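Putative adhesin (Bacteroides thetaiotaomicron, PDB 4QDG) is a putative fimbrial adhesin of the FimB/Mfa2 family, probably an outer-membrane lipoprotein that takes part in a distinct type of Bacteroidetes pilus. Local coordinates at residues K168-E173 against P287-I292. Sequence-based numbering, arbitrary orientation.
Sequences KKFEFE and PNLEWI
The Phe170 ring meets Leu289 at its edge. Leu289 CB lies near the ring plane, 4.2 Å from Phe170 CZ, and segment 287-292 covers neither ring face. The setting is a β-rich domain, consistent with the transthyretin-like folds of this clan. Phe170 starts strand 170-176, part of a four-stranded antiparallel sheet. Segment 287-292 lies in the hairpin connection between the antiparallel strands 278-285 and 295-298. The Phe170 side chain points between sheets. It touches Val238, Arg240 and Ile247 of its own sheet and Leu157 of strand 140-159.

Phe170 CG stands anti to its carbonyl carbon (chi1 -57°), which sends the ring toward the loop. Leu289 has positive phi and psi (64°/39°), a left-handed turn conformation. The contact is small, burying 122 Å² in all, and no hydrogen bond crosses it. It is local packing, away from both magnesium sites.

Next to Leu289, polar groups of the loop bond to one another. Asn288 OD1 is hydrogen-bonded to Ser286 OG, and takes a weak bond from Glu290 N at 3.4 Å. Ser286 OG also bonds to Glu290 O. Outside the loop, Leu289 O has a weak hydrogen bond with NH1 of Arg240 on strand 235-240.

Lys169 completes the contact on the solvent-exposed side. Its nearly extended side chain runs out past the ring, and the NZ atom ends 4.2 Å from the methyl CD1 of Leu289.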
# COMPACT_ATOMS: atom_id res chain seq x y z
N LYS A 168 -24.17 -8.23 -7.13
CA LYS A 168 -25.14 -7.77 -6.14
C LYS A 168 -25.57 -8.89 -5.20
O LYS A 168 -26.14 -8.62 -4.15
CB LYS A 168 -26.37 -7.15 -6.83
CG LYS A 168 -26.06 -5.88 -7.63
CD LYS A 168 -27.32 -5.34 -8.34
CE LYS A 168 -27.41 -5.82 -9.77
NZ LYS A 168 -28.09 -7.13 -9.89
N LYS A 169 -25.27 -10.15 -5.56
CA LYS A 169 -25.61 -11.29 -4.73
C LYS A 169 -24.56 -11.51 -3.62
O LYS A 169 -24.76 -12.36 -2.76
CB LYS A 169 -25.72 -12.55 -5.61
CG LYS A 169 -26.98 -12.61 -6.47
CD LYS A 169 -27.04 -13.92 -7.19
CE LYS A 169 -28.45 -14.26 -7.61
NZ LYS A 169 -28.47 -15.44 -8.51
N PHE A 170 -23.44 -10.74 -3.65
CA PHE A 170 -22.29 -10.94 -2.76
C PHE A 170 -21.76 -9.72 -2.06
O PHE A 170 -21.78 -8.61 -2.59
CB PHE A 170 -21.12 -11.53 -3.56
CG PHE A 170 -21.45 -12.83 -4.25
CD1 PHE A 170 -21.38 -14.04 -3.57
CD2 PHE A 170 -21.82 -12.85 -5.60
CE1 PHE A 170 -21.64 -15.24 -4.22
CE2 PHE A 170 -22.11 -14.05 -6.23
CZ PHE A 170 -22.02 -15.24 -5.54
N GLU A 171 -21.22 -9.98 -0.88
CA GLU A 171 -20.54 -9.04 -0.00
C GLU A 171 -19.09 -9.47 0.03
O GLU A 171 -18.80 -10.67 0.17
CB GLU A 171 -21.17 -9.05 1.40
CG GLU A 171 -22.42 -8.21 1.50
CD GLU A 171 -23.11 -8.19 2.86
OE1 GLU A 171 -22.73 -8.98 3.76
OE2 GLU A 171 -24.06 -7.38 3.01
N PHE A 172 -18.19 -8.50 -0.12
CA PHE A 172 -16.74 -8.72 -0.14
C PHE A 172 -16.10 -7.97 1.00
O PHE A 172 -16.46 -6.82 1.24
CB PHE A 172 -16.13 -8.25 -1.46
CG PHE A 172 -16.71 -8.89 -2.71
CD1 PHE A 172 -17.92 -8.46 -3.24
CD2 PHE A 172 -15.97 -9.84 -3.42
CE1 PHE A 172 -18.40 -9.00 -4.43
CE2 PHE A 172 -16.48 -10.39 -4.60
CZ PHE A 172 -17.69 -9.97 -5.10
N GLU A 173 -15.21 -8.64 1.74
CA GLU A 173 -14.53 -8.02 2.89
C GLU A 173 -13.10 -8.47 3.00
O GLU A 173 -12.76 -9.59 2.62
CB GLU A 173 -15.22 -8.41 4.20
CG GLU A 173 -16.53 -7.72 4.47
CD GLU A 173 -17.46 -8.45 5.43
OE1 GLU A 173 -17.13 -9.56 5.89
OE2 GLU A 173 -18.54 -7.88 5.71
N PRO A 287 -22.15 -23.91 -10.86
CA PRO A 287 -23.49 -23.30 -11.07
C PRO A 287 -24.26 -22.95 -9.80
O PRO A 287 -25.04 -21.99 -9.83
CB PRO A 287 -24.25 -24.35 -11.88
CG PRO A 287 -23.17 -25.06 -12.62
CD PRO A 287 -22.01 -25.15 -11.65
N ASN A 288 -23.99 -23.63 -8.66
CA ASN A 288 -24.64 -23.35 -7.37
C ASN A 288 -23.98 -22.15 -6.64
O ASN A 288 -24.38 -21.82 -5.51
CB ASN A 288 -24.62 -24.60 -6.48
CG ASN A 288 -23.25 -25.15 -6.16
OD1 ASN A 288 -22.24 -24.76 -6.75
ND2 ASN A 288 -23.18 -26.08 -5.23
N LEU A 289 -22.99 -21.49 -7.30
CA LEU A 289 -22.24 -20.33 -6.84
C LEU A 289 -21.41 -20.64 -5.59
O LEU A 289 -21.26 -19.81 -4.69
CB LEU A 289 -23.15 -19.10 -6.66
CG LEU A 289 -23.96 -18.71 -7.90
CD1 LEU A 289 -25.00 -17.69 -7.56
CD2 LEU A 289 -23.07 -18.17 -9.01
N GLU A 290 -20.83 -21.84 -5.58
CA GLU A 290 -19.90 -22.28 -4.56
C GLU A 290 -18.53 -22.21 -5.18
O GLU A 290 -18.41 -22.35 -6.40
CB GLU A 290 -20.24 -23.69 -4.04
CG GLU A 290 -21.34 -23.66 -2.99
CD GLU A 290 -21.78 -25.00 -2.43
OE1 GLU A 290 -20.94 -25.93 -2.34
OE2 GLU A 290 -22.96 -25.10 -2.05
N TRP A 291 -17.51 -21.96 -4.37
CA TRP A 291 -16.16 -21.83 -4.91
C TRP A 291 -15.54 -23.20 -5.23
O TRP A 291 -15.53 -24.10 -4.38
CB TRP A 291 -15.29 -21.01 -3.93
CG TRP A 291 -13.83 -20.97 -4.25
CD1 TRP A 291 -13.26 -20.82 -5.48
CD2 TRP A 291 -12.75 -20.94 -3.31
NE1 TRP A 291 -11.89 -20.80 -5.37
CE2 TRP A 291 -11.55 -20.83 -4.05
CE3 TRP A 291 -12.69 -20.97 -1.91
CZ2 TRP A 291 -10.29 -20.79 -3.43
CZ3 TRP A 291 -11.44 -20.90 -1.30
CH2 TRP A 291 -10.26 -20.83 -2.06
N ILE A 292 -15.00 -23.36 -6.46
CA ILE A 292 -14.29 -24.57 -6.90
C ILE A 292 -12.86 -24.41 -6.35
O ILE A 292 -12.04 -23.66 -6.91
CB ILE A 292 -14.35 -24.78 -8.43
CG1 ILE A 292 -15.81 -24.71 -8.93
CG2 ILE A 292 -13.68 -26.12 -8.82
CD1 ILE A 292 -15.99 -24.57 -10.45